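Local coordinates for abietadiene synthase, chloroplastic (Abies grandis, PDB 3S9V), which belongs to the terpene synthase family and folds as an almost wholly helical single chain with a terpene synthase N-terminal domain and a metal-binding domain, at residues Glu291-Lys294 / Glu295-Tyr299; Lys411-Arg414 / Gly415-Tyr419; Arg596-Leu599 / Gly600-Asn604; Glu654-Asp658 / Glu659-Lys663. One frame throughout, in Å; residues are numbered along the deposited sequence.

Contact 1: residues Glu291-Lys294 / Glu295-Tyr299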
loop_
_atom_site.group_PDB
_atom_site.type_symbol
_atom_site.label_atom_id
_atom_site.label_comp_id
_atom_site.label_asym_id
_atom_site.label_seq_id
_atom_site.Cartn_x
_atom_site.Cartn_y
_atom_site.Cartn_z
ATOM N N GLU A 291 -3.526 9.996 -15.655
ATOM C CA GLU A 291 -3.458 11.454 -15.747
ATOM C C GLU A 291 -3.928 12.136 -14.466
ATOM O O GLU A 291 -3.402 13.181 -14.087
ATOM C CB GLU A 291 -4.317 11.962 -16.908
ATOM C CG GLU A 291 -3.880 11.514 -18.290
ATOM C CD GLU A 291 -4.924 11.835 -19.349
ATOM O OE1 GLU A 291 -5.988 11.177 -19.352
ATOM O OE2 GLU A 291 -4.686 12.752 -20.169
ATOM N N GLU A 292 -4.925 11.545 -13.812
ATOM C CA GLU A 292 -5.475 12.101 -12.583
ATOM C C GLU A 292 -4.509 11.908 -11.426
ATOM O O GLU A 292 -4.301 12.817 -10.620
ATOM C CB GLU A 292 -6.805 11.427 -12.232
ATOM C CG GLU A 292 -7.952 11.718 -13.186
ATOM C CD GLU A 292 -7.664 11.295 -14.612
ATOM O OE1 GLU A 292 -7.261 10.128 -14.825
ATOM O OE2 GLU A 292 -7.850 12.132 -15.522
ATOM N N ILE A 293 -3.931 10.713 -11.347
ATOM C CA ILE A 293 -2.985 10.376 -10.294
ATOM C C ILE A 293 -1.764 11.274 -10.449
ATOM O O ILE A 293 -1.142 11.675 -9.464
ATOM C CB ILE A 293 -2.579 8.886 -10.392
ATOM C CG1 ILE A 293 -3.792 8.009 -10.075
ATOM C CG2 ILE A 293 -1.410 8.580 -9.461
ATOM C CD1 ILE A 293 -3.541 6.514 -10.218
ATOM N N LYS A 294 -1.443 11.607 -11.696
ATOM C CA LYS A 294 -0.299 12.464 -11.999
ATOM C C LYS A 294 -0.567 13.865 -11.465
ATOM O O LYS A 294 0.266 14.451 -10.772
ATOM C CB LYS A 294 -0.089 12.510 -13.514
ATOM C CG LYS A 294 1.337 12.759 -13.968
ATOM C CD LYS A 294 1.694 14.227 -13.984
ATOM C CE LYS A 294 3.090 14.431 -14.556
ATOM N NZ LYS A 294 3.464 15.871 -14.619
ATOM N N GLU A 295 -1.747 14.391 -11.772
ATOM C CA GLU A 295 -2.122 15.729 -11.332
ATOM C C GLU A 295 -2.182 15.836 -9.800
ATOM O O GLU A 295 -1.806 16.851 -9.225
ATOM C CB GLU A 295 -3.478 16.109 -11.938
ATOM C CG GLU A 295 -3.675 17.602 -12.171
ATOM C CD GLU A 295 -4.985 17.922 -12.889
ATOM O OE1 GLU A 295 -6.066 17.800 -12.266
ATOM O OE2 GLU A 295 -4.932 18.292 -14.082
ATOM N N ALA A 296 -2.650 14.780 -9.147
ATOM C CA ALA A 296 -2.766 14.763 -7.698
ATOM C C ALA A 296 -1.410 14.677 -7.002
ATOM O O ALA A 296 -1.178 15.353 -5.999
ATOM C CB ALA A 296 -3.651 13.597 -7.271
ATOM N N LEU A 297 -0.518 13.841 -7.527
ATOM C CA LEU A 297 0.811 13.683 -6.943
ATOM C C LEU A 297 1.710 14.900 -7.172
ATOM O O LEU A 297 2.553 15.211 -6.325
ATOM C CB LEU A 297 1.486 12.412 -7.477
ATOM C CG LEU A 297 0.816 11.093 -7.061
ATOM C CD1 LEU A 297 1.585 9.935 -7.660
ATOM C CD2 LEU A 297 0.785 10.961 -5.529
ATOM N N ASP A 298 1.548 15.582 -8.309
ATOM C CA ASP A 298 2.334 16.787 -8.585
ATOM C C ASP A 298 1.995 17.812 -7.494
ATOM O O ASP A 298 2.867 18.510 -6.973
ATOM C CB ASP A 298 1.980 17.399 -9.951
ATOM C CG ASP A 298 2.619 16.661 -11.120
ATOM O OD1 ASP A 298 3.650 15.979 -10.921
ATOM O OD2 ASP A 298 2.097 16.788 -12.252
ATOM N N TYR A 299 0.710 17.886 -7.161
ATOM C CA TYR A 299 0.224 18.801 -6.145
ATOM C C TYR A 299 0.861 18.477 -4.801
ATOM O O TYR A 299 1.424 19.356 -4.148
ATOM C CB TYR A 299 -1.296 18.695 -6.032
ATOM C CG TYR A 299 -1.897 19.594 -4.972
ATOM C CD1 TYR A 299 -2.326 20.886 -5.281
ATOM C CD2 TYR A 299 -2.031 19.151 -3.650
ATOM C CE1 TYR A 299 -2.879 21.717 -4.297
ATOM C CE2 TYR A 299 -2.576 19.968 -2.663
ATOM C CZ TYR A 299 -3.000 21.248 -2.993
ATOM O OH TYR A 299 -3.563 22.044 -2.018
HETATM O O HOH W 1 -7.216 15.070 -13.835
#
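Lys294 and Asp298, one helical turn apart, form an i to i+4 salt bridge on the outer side of helix 290-301. Lys294 NZ lies 2.9 Å from Asp298 OD2 and meets the syn lone pair of that oxygen, on the side of OD1. The lysine reaches it by a bend: CG stands anti to the backbone N, the chain turns at chi2 (-84°), then runs straight to NZ, so that CD also lies against OD2. Tyr335 OH is hydrogen-bonded to the other carboxylate oxygen, OD1, so both oxygens are held and the rotation of the group is probably restricted.

Next to the salt bridge, an apolar pair faces the neighbouring helices. Ile293 and Leu297 run alongside each other off the same flank of the helix, with Ile293 CG2 3.7 Å from Leu297 CD1. On the exposed side, a water that donates weakly to both makes a loose link between Glu292 OE2 and Glu295 OE1.

Beneath the side chains runs regular alpha-helical i to i+4 bonding, such as Leu297 N to Ile293 O at 3.0 Å and Asp298 N to Lys294 O at 3.0 Å; this spacing sets both pairs on successive turns. Ile293 packs on Val277 and Val280 of helix 269-282, Leu297 on Ile329 and Leu330 of helix 320-332, and Glu292 touches Lys41 and Phe44 of helix 29-46.

Contact 2: residues Lys411-Arg414 / Gly415-Tyr419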
loop_
_atom_site.group_PDB
_atom_site.type_symbol
_atom_site.label_atom_id
_atom_site.label_comp_id
_atom_site.label_asym_id
_atom_site.label_seq_id
_atom_site.Cartn_x
_atom_site.Cartn_y
_atom_site.Cartn_z
ATOM N N LYS A 411 -12.958 -1.478 8.148
ATOM C CA LYS A 411 -13.697 -2.728 7.963
ATOM C C LYS A 411 -12.945 -3.957 8.492
ATOM O O LYS A 411 -13.525 -4.789 9.185
ATOM C CB LYS A 411 -14.036 -2.932 6.486
ATOM C CG LYS A 411 -14.748 -4.245 6.194
ATOM C CD LYS A 411 -15.071 -4.389 4.715
ATOM C CE LYS A 411 -15.690 -5.752 4.418
ATOM N NZ LYS A 411 -16.068 -5.924 2.982
ATOM N N ASN A 412 -11.661 -4.080 8.168
ATOM C CA ASN A 412 -10.879 -5.222 8.637
ATOM C C ASN A 412 -9.387 -4.933 8.563
ATOM O O ASN A 412 -8.693 -5.408 7.667
ATOM C CB ASN A 412 -11.204 -6.474 7.814
ATOM C CG ASN A 412 -10.506 -7.729 8.347
ATOM O OD1 ASN A 412 -10.238 -7.845 9.546
ATOM N ND2 ASN A 412 -10.237 -8.681 7.460
ATOM N N ILE A 413 -8.896 -4.159 9.522
ATOM C CA ILE A 413 -7.495 -3.804 9.557
ATOM C C ILE A 413 -6.635 -5.050 9.762
ATOM O O ILE A 413 -5.531 -5.143 9.224
ATOM C CB ILE A 413 -7.221 -2.765 10.678
ATOM C CG1 ILE A 413 -5.893 -2.065 10.417
ATOM C CG2 ILE A 413 -7.215 -3.441 12.047
ATOM C CD1 ILE A 413 -5.872 -1.279 9.119
ATOM N N ARG A 414 -7.144 -6.016 10.525
ATOM C CA ARG A 414 -6.386 -7.240 10.771
ATOM C C ARG A 414 -6.042 -7.915 9.452
ATOM O O ARG A 414 -4.927 -8.402 9.265
ATOM C CB ARG A 414 -7.178 -8.210 11.644
ATOM C CG ARG A 414 -6.367 -9.421 12.085
ATOM C CD ARG A 414 -7.258 -10.513 12.646
ATOM N NE ARG A 414 -6.486 -11.667 13.096
ATOM C CZ ARG A 414 -5.713 -11.674 14.176
ATOM N NH1 ARG A 414 -5.607 -10.590 14.924
ATOM N NH2 ARG A 414 -5.045 -12.769 14.507
ATOM N N GLY A 415 -7.005 -7.944 8.537
ATOM C CA GLY A 415 -6.767 -8.554 7.244
ATOM C C GLY A 415 -5.679 -7.824 6.472
ATOM O O GLY A 415 -4.871 -8.444 5.777
ATOM N N GLU A 416 -5.656 -6.499 6.581
ATOM C CA GLU A 416 -4.644 -5.713 5.885
ATOM C C GLU A 416 -3.281 -5.952 6.512
ATOM O O GLU A 416 -2.267 -6.012 5.822
ATOM C CB GLU A 416 -4.983 -4.224 5.941
ATOM C CG GLU A 416 -6.163 -3.822 5.081
ATOM C CD GLU A 416 -6.445 -2.327 5.160
ATOM O OE1 GLU A 416 -5.514 -1.525 4.907
ATOM O OE2 GLU A 416 -7.594 -1.953 5.474
ATOM N N VAL A 417 -3.257 -6.087 7.827
ATOM C CA VAL A 417 -2.008 -6.339 8.518
ATOM C C VAL A 417 -1.497 -7.725 8.132
ATOM O O VAL A 417 -0.382 -7.867 7.626
ATOM C CB VAL A 417 -2.197 -6.258 10.046
ATOM C CG1 VAL A 417 -0.918 -6.677 10.762
ATOM C CG2 VAL A 417 -2.584 -4.832 10.432
ATOM N N GLU A 418 -2.320 -8.745 8.350
ATOM C CA GLU A 418 -1.919 -10.104 8.023
ATOM C C GLU A 418 -1.346 -10.209 6.615
ATOM O O GLU A 418 -0.345 -10.891 6.405
ATOM C CB GLU A 418 -3.098 -11.068 8.181
ATOM C CG GLU A 418 -3.332 -11.517 9.613
ATOM C CD GLU A 418 -4.478 -12.505 9.734
ATOM O OE1 GLU A 418 -4.704 -13.029 10.848
ATOM O OE2 GLU A 418 -5.154 -12.757 8.709
ATOM N N TYR A 419 -1.972 -9.535 5.653
ATOM C CA TYR A 419 -1.480 -9.584 4.280
ATOM C C TYR A 419 -0.122 -8.893 4.166
ATOM O O TYR A 419 0.836 -9.458 3.633
ATOM C CB TYR A 419 -2.455 -8.912 3.312
ATOM C CG TYR A 419 -1.968 -8.991 1.880
ATOM C CD1 TYR A 419 -2.097 -10.171 1.146
ATOM C CD2 TYR A 419 -1.291 -7.920 1.294
ATOM C CE1 TYR A 419 -1.555 -10.288 -0.135
ATOM C CE2 TYR A 419 -0.743 -8.026 0.013
ATOM C CZ TYR A 419 -0.876 -9.213 -0.694
ATOM O OH TYR A 419 -0.321 -9.331 -1.948
HETATM O O HOH W 2 -10.325 -2.315 6.006
#
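Asn412 caps the start of helix 413-422, its side chain reaching forward to the amide of Gly415. The capping bond, Gly415 N to Asn412 OD1, is weak at 3.4 Å, and the same N-H also makes a weak bond to Asn412 O. With CG anti to its own backbone N (chi1 -175°), the amide is placed beside the glycine, where ND2 comes 3.5 Å from Gly415 CA. Both ends of this buried amide have further partners: OD1 accepts from Phe404 N, and ND2 donates to Asn440 OD1 on helix 430-440.

The first i to i+4 main-chain bond, Glu416 N to Asn412 O, is weak at 3.4 Å; the next two, Val417 N to Ile413 O and Glu418 N to Arg414 O, are both 2.8 Å long. This is an asparagine N-cap in an all-helical terpene synthase domain, at the point where a loop enters a helix.

Charged groups meet on two sides of the helix. Arg414 NE and Glu418 OE1 form an i to i+4 salt bridge of 3.2 Å, the guanidinium and carboxylate planes 68° apart. Arg414 NH1 is hydrogen-bonded to Leu398 O, which probably helps fix the guanidinium. Glu416 OE1 forms a salt bridge with Arg282, while its OE2 takes a 2.8 Å bond from a water that in turn accepts from Asn412 N, tying the carboxylate to the residue before the helix.

Apolar contact is looser: Ile413 CG1 stands 4.3 Å from Val417 CG2, and both side chains rest on Val363 of helix 363-373.

Contact 3: residues Arg596-Leu599 / Gly600-Asn604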
loop_
_atom_site.group_PDB
_atom_site.type_symbol
_atom_site.label_atom_id
_atom_site.label_comp_id
_atom_site.label_asym_id
_atom_site.label_seq_id
_atom_site.Cartn_x
_atom_site.Cartn_y
_atom_site.Cartn_z
ATOM N N ARG A 596 11.546 -6.093 -38.003
ATOM C CA ARG A 596 12.822 -6.662 -38.435
ATOM C C ARG A 596 12.880 -8.121 -37.998
ATOM O O ARG A 596 12.073 -8.556 -37.178
ATOM C CB ARG A 596 14.002 -5.887 -37.828
ATOM C CG ARG A 596 14.097 -5.961 -36.310
ATOM C CD ARG A 596 15.340 -5.253 -35.791
ATOM N NE ARG A 596 15.327 -5.135 -34.335
ATOM C CZ ARG A 596 15.469 -6.154 -33.492
ATOM N NH1 ARG A 596 15.643 -7.386 -33.956
ATOM N NH2 ARG A 596 15.430 -5.943 -32.181
ATOM N N ASP A 597 13.820 -8.884 -38.548
ATOM C CA ASP A 597 13.939 -10.287 -38.169
ATOM C C ASP A 597 14.472 -10.397 -36.738
ATOM O O ASP A 597 15.416 -9.700 -36.349
ATOM C CB ASP A 597 14.856 -11.040 -39.133
ATOM C CG ASP A 597 14.858 -12.534 -38.875
ATOM O OD1 ASP A 597 13.761 -13.134 -38.840
ATOM O OD2 ASP A 597 15.953 -13.110 -38.704
ATOM N N VAL A 598 13.854 -11.280 -35.962
ATOM C CA VAL A 598 14.226 -11.469 -34.572
ATOM C C VAL A 598 14.716 -12.874 -34.260
ATOM O O VAL A 598 14.877 -13.228 -33.090
ATOM C CB VAL A 598 13.036 -11.169 -33.670
ATOM C CG1 VAL A 598 12.565 -9.747 -33.904
ATOM C CG2 VAL A 598 11.920 -12.144 -33.959
ATOM N N LEU A 599 14.949 -13.675 -35.297
ATOM C CA LEU A 599 15.421 -15.034 -35.089
ATOM C C LEU A 599 16.842 -15.044 -34.523
ATOM O O LEU A 599 17.154 -15.830 -33.631
ATOM C CB LEU A 599 15.360 -15.827 -36.399
ATOM C CG LEU A 599 15.693 -17.321 -36.326
ATOM C CD1 LEU A 599 14.899 -18.000 -35.226
ATOM C CD2 LEU A 599 15.386 -17.959 -37.661
ATOM N N GLY A 600 17.697 -14.167 -35.035
ATOM C CA GLY A 600 19.058 -14.106 -34.539
ATOM C C GLY A 600 19.066 -13.750 -33.062
ATOM O O GLY A 600 19.835 -14.308 -32.273
ATOM N N TYR A 601 18.193 -12.815 -32.701
ATOM C CA TYR A 601 18.040 -12.337 -31.330
ATOM C C TYR A 601 17.612 -13.484 -30.413
ATOM O O TYR A 601 18.212 -13.722 -29.356
ATOM C CB TYR A 601 16.992 -11.220 -31.311
ATOM C CG TYR A 601 16.593 -10.726 -29.941
ATOM C CD1 TYR A 601 17.341 -9.754 -29.277
ATOM C CD2 TYR A 601 15.457 -11.221 -29.311
ATOM C CE1 TYR A 601 16.961 -9.287 -28.018
ATOM C CE2 TYR A 601 15.073 -10.764 -28.056
ATOM C CZ TYR A 601 15.827 -9.797 -27.415
ATOM O OH TYR A 601 15.438 -9.347 -26.172
ATOM N N ILE A 602 16.573 -14.193 -30.838
ATOM C CA ILE A 602 16.041 -15.322 -30.093
ATOM C C ILE A 602 17.081 -16.430 -29.950
ATOM O O ILE A 602 17.158 -17.089 -28.906
ATOM C CB ILE A 602 14.768 -15.865 -30.782
ATOM C CG1 ILE A 602 13.661 -14.815 -30.683
ATOM C CG2 ILE A 602 14.303 -17.160 -30.131
ATOM C CD1 ILE A 602 12.312 -15.293 -31.174
ATOM N N GLN A 603 17.890 -16.627 -30.987
ATOM C CA GLN A 603 18.919 -17.666 -30.953
ATOM C C GLN A 603 20.026 -17.306 -29.968
ATOM O O GLN A 603 20.527 -18.164 -29.251
ATOM C CB GLN A 603 19.541 -17.870 -32.336
ATOM C CG GLN A 603 18.581 -18.339 -33.412
ATOM C CD GLN A 603 19.265 -18.514 -34.759
ATOM O OE1 GLN A 603 18.617 -18.462 -35.803
ATOM N NE2 GLN A 603 20.577 -18.735 -34.740
ATOM N N ASN A 604 20.406 -16.033 -29.943
ATOM C CA ASN A 604 21.451 -15.577 -29.045
ATOM C C ASN A 604 20.960 -15.648 -27.598
ATOM O O ASN A 604 21.706 -16.039 -26.699
ATOM C CB ASN A 604 21.861 -14.147 -29.407
ATOM C CG ASN A 604 23.110 -13.700 -28.684
ATOM O OD1 ASN A 604 23.085 -12.751 -27.905
ATOM N ND2 ASN A 604 24.218 -14.387 -28.938
HETATM O O HOH W 3 17.438 -11.124 -34.712
HETATM O O HOH W 4 18.404 -12.334 -37.726
#
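Gly600, in the first turn of helix 599-621, is linked to Asp597 through water: one molecule donates to Asp597 OD2 at 2.8 Å and accepts weakly from Gly600 N. Tyr601 follows, its N-H giving a 2.7 Å bond to a second water, which donates to Asp597 O. Tyr601 CB lies against Val598 O, and that carbonyl oxygen sits at the edge of the phenol ring, near its plane. CG anti to the backbone N (chi1 173°) carries the ring away from the turn, and its OH is hydrogen-bonded to Leu646 O.

Ile602 N donates to the carbonyl oxygen of the N-cap residue, Val598 O, at 3.0 Å. Ile602 CD1 approaches Val598 CG2 at 4.2 Å, while the side chain packs on Phe583 and Ile586 of helix 570-594. The extended side chain of Gln603 crosses Leu599 at a slant, its OE1 3.2 Å from Leu599 CG, and both touch Trp560.

The N-cap residue is a valine, whose side chain has no polar atom to accept a bond. Instead, waters bound to Asp597 O and OD2 meet the amides of Tyr601 and Gly600, that of Gly600 only weakly, and the carboxylate near the helix start probably interacts favourably with the helix dipole.

Contact 4: residues Glu654-Asp658 / Glu659-Lys663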
loop_
_atom_site.group_PDB
_atom_site.type_symbol
_atom_site.label_atom_id
_atom_site.label_comp_id
_atom_site.label_asym_id
_atom_site.label_seq_id
_atom_site.Cartn_x
_atom_site.Cartn_y
_atom_site.Cartn_z
ATOM N N GLU A 654 5.065 -2.243 -28.338
ATOM C CA GLU A 654 5.908 -1.175 -28.862
ATOM C C GLU A 654 7.217 -1.762 -29.367
ATOM O O GLU A 654 7.713 -2.746 -28.823
ATOM C CB GLU A 654 6.212 -0.143 -27.777
ATOM C CG GLU A 654 4.996 0.629 -27.299
ATOM C CD GLU A 654 4.240 1.288 -28.440
ATOM O OE1 GLU A 654 4.884 1.969 -29.268
ATOM O OE2 GLU A 654 3.000 1.129 -28.503
ATOM N N VAL A 655 7.774 -1.158 -30.408
ATOM C CA VAL A 655 9.033 -1.628 -30.965
ATOM C C VAL A 655 10.123 -1.545 -29.894
ATOM O O VAL A 655 10.263 -0.524 -29.220
ATOM C CB VAL A 655 9.451 -0.774 -32.185
ATOM C CG1 VAL A 655 10.832 -1.180 -32.664
ATOM C CG2 VAL A 655 8.435 -0.946 -33.309
ATOM N N LEU A 656 10.878 -2.627 -29.731
ATOM C CA LEU A 656 11.959 -2.659 -28.751
ATOM C C LEU A 656 13.219 -2.122 -29.406
ATOM O O LEU A 656 13.884 -2.833 -30.159
ATOM C CB LEU A 656 12.214 -4.089 -28.269
ATOM C CG LEU A 656 13.398 -4.268 -27.305
ATOM C CD1 LEU A 656 13.170 -3.434 -26.049
ATOM C CD2 LEU A 656 13.561 -5.744 -26.952
ATOM N N THR A 657 13.545 -0.865 -29.119
ATOM C CA THR A 657 14.731 -0.231 -29.690
ATOM C C THR A 657 16.019 -0.744 -29.041
ATOM O O THR A 657 15.989 -1.292 -27.937
ATOM C CB THR A 657 14.664 1.299 -29.523
ATOM O OG1 THR A 657 14.761 1.637 -28.134
ATOM C CG2 THR A 657 13.340 1.824 -30.068
ATOM N N ASP A 658 17.144 -0.568 -29.728
ATOM C CA ASP A 658 18.424 -1.016 -29.200
ATOM C C ASP A 658 18.786 -0.294 -27.903
ATOM O O ASP A 658 19.472 -0.851 -27.047
ATOM C CB ASP A 658 19.536 -0.814 -30.235
ATOM C CG ASP A 658 19.414 -1.765 -31.414
ATOM O OD1 ASP A 658 19.187 -2.978 -31.186
ATOM O OD2 ASP A 658 19.556 -1.306 -32.570
ATOM N N GLU A 659 18.326 0.943 -27.753
ATOM C CA GLU A 659 18.618 1.687 -26.540
ATOM C C GLU A 659 17.838 1.127 -25.351
ATOM O O GLU A 659 18.377 1.012 -24.249
ATOM C CB GLU A 659 18.294 3.169 -26.719
ATOM C CG GLU A 659 18.672 4.016 -25.505
ATOM C CD GLU A 659 20.164 3.981 -25.191
ATOM O OE1 GLU A 659 20.556 4.505 -24.127
ATOM O OE2 GLU A 659 20.946 3.438 -26.004
ATOM N N VAL A 660 16.570 0.786 -25.567
ATOM C CA VAL A 660 15.752 0.217 -24.500
ATOM C C VAL A 660 16.290 -1.173 -24.139
ATOM O O VAL A 660 16.381 -1.532 -22.962
ATOM C CB VAL A 660 14.266 0.077 -24.925
ATOM C CG1 VAL A 660 13.492 -0.679 -23.865
ATOM C CG2 VAL A 660 13.646 1.443 -25.127
ATOM N N LEU A 661 16.651 -1.950 -25.157
ATOM C CA LEU A 661 17.174 -3.294 -24.937
ATOM C C LEU A 661 18.440 -3.259 -24.077
ATOM O O LEU A 661 18.551 -4.004 -23.106
ATOM C CB LEU A 661 17.470 -3.977 -26.276
ATOM C CG LEU A 661 18.136 -5.359 -26.248
ATOM C CD1 LEU A 661 17.287 -6.353 -25.454
ATOM C CD2 LEU A 661 18.326 -5.845 -27.674
ATOM N N SER A 662 19.379 -2.384 -24.427
ATOM C CA SER A 662 20.630 -2.270 -23.683
ATOM C C SER A 662 20.404 -2.005 -22.194
ATOM O O SER A 662 21.304 -2.202 -21.384
ATOM C CB SER A 662 21.501 -1.152 -24.268
ATOM O OG SER A 662 20.940 0.120 -23.998
ATOM N N LYS A 663 19.206 -1.554 -21.837
ATOM C CA LYS A 663 18.886 -1.275 -20.442
ATOM C C LYS A 663 18.313 -2.485 -19.701
ATOM O O LYS A 663 18.125 -2.441 -18.484
ATOM C CB LYS A 663 17.907 -0.103 -20.353
ATOM C CG LYS A 663 18.511 1.224 -20.781
ATOM C CD LYS A 663 17.502 2.360 -20.689
ATOM C CE LYS A 663 18.159 3.714 -20.929
ATOM N NZ LYS A 663 18.780 3.805 -22.279
#
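Thr657 caps the short helix 658-661 by accepting from Val660 N with its hydroxyl, OG1, at 3.3 Å and an N-H...O angle of 161°. OG1 lies between the backbone N and the carbonyl carbon (chi1 67°), which points it at Val660 N and brings it 3.2 Å from Val660 CG2. Behind the cap, the backbone bonds Leu661 N to Thr657 O at 2.9 Å and Ser662 N to Asp658 O at 3.0 Å complete the turn.

A threonine N-cap thus starts the short helical turn that begins at Asp658, on the surface of the metal-binding domain of this terpene synthase, after the loop that follows helix 641-648.

Apolar side chains meet on the side facing Tyr743. Leu656, just before the cap, lays CD1 3.5 Å from Val660 CG1, and its other branch, CD2, lies 4.1 Å from Leu661 CD1, the two leucines crossing nearly at right angles. Tyr743, of helix 741-757, touches both Leu656 and Val660.

Polar side chains gather round Glu659. Ser662 OG donates to Glu659 O at 2.7 Å, and Lys663 NZ forms a 2.7 Å salt bridge with Glu659 OE1, bringing the lysine back along the turn.

Overall arrangement
Each contact is local, between adjoining segments, so none closes a long loop; the four follow in series along the chain, without nesting or crossing. Contacts 1 and 2 come first, both in the terpene synthase N-terminal domain: one within helix 290-301, the other at the start of helix 413-422, their centres about 28 Å apart. Contacts 3 and 4 follow in the metal-binding domain, at the starts of helices 599-621 and 658-661. These two touch: Tyr601 OH lies 3.6 Å from Leu661 CD1, joining the long helix to the short one. Contacts 2 and 3 are the most widely separated, with centres about 48 Å apart.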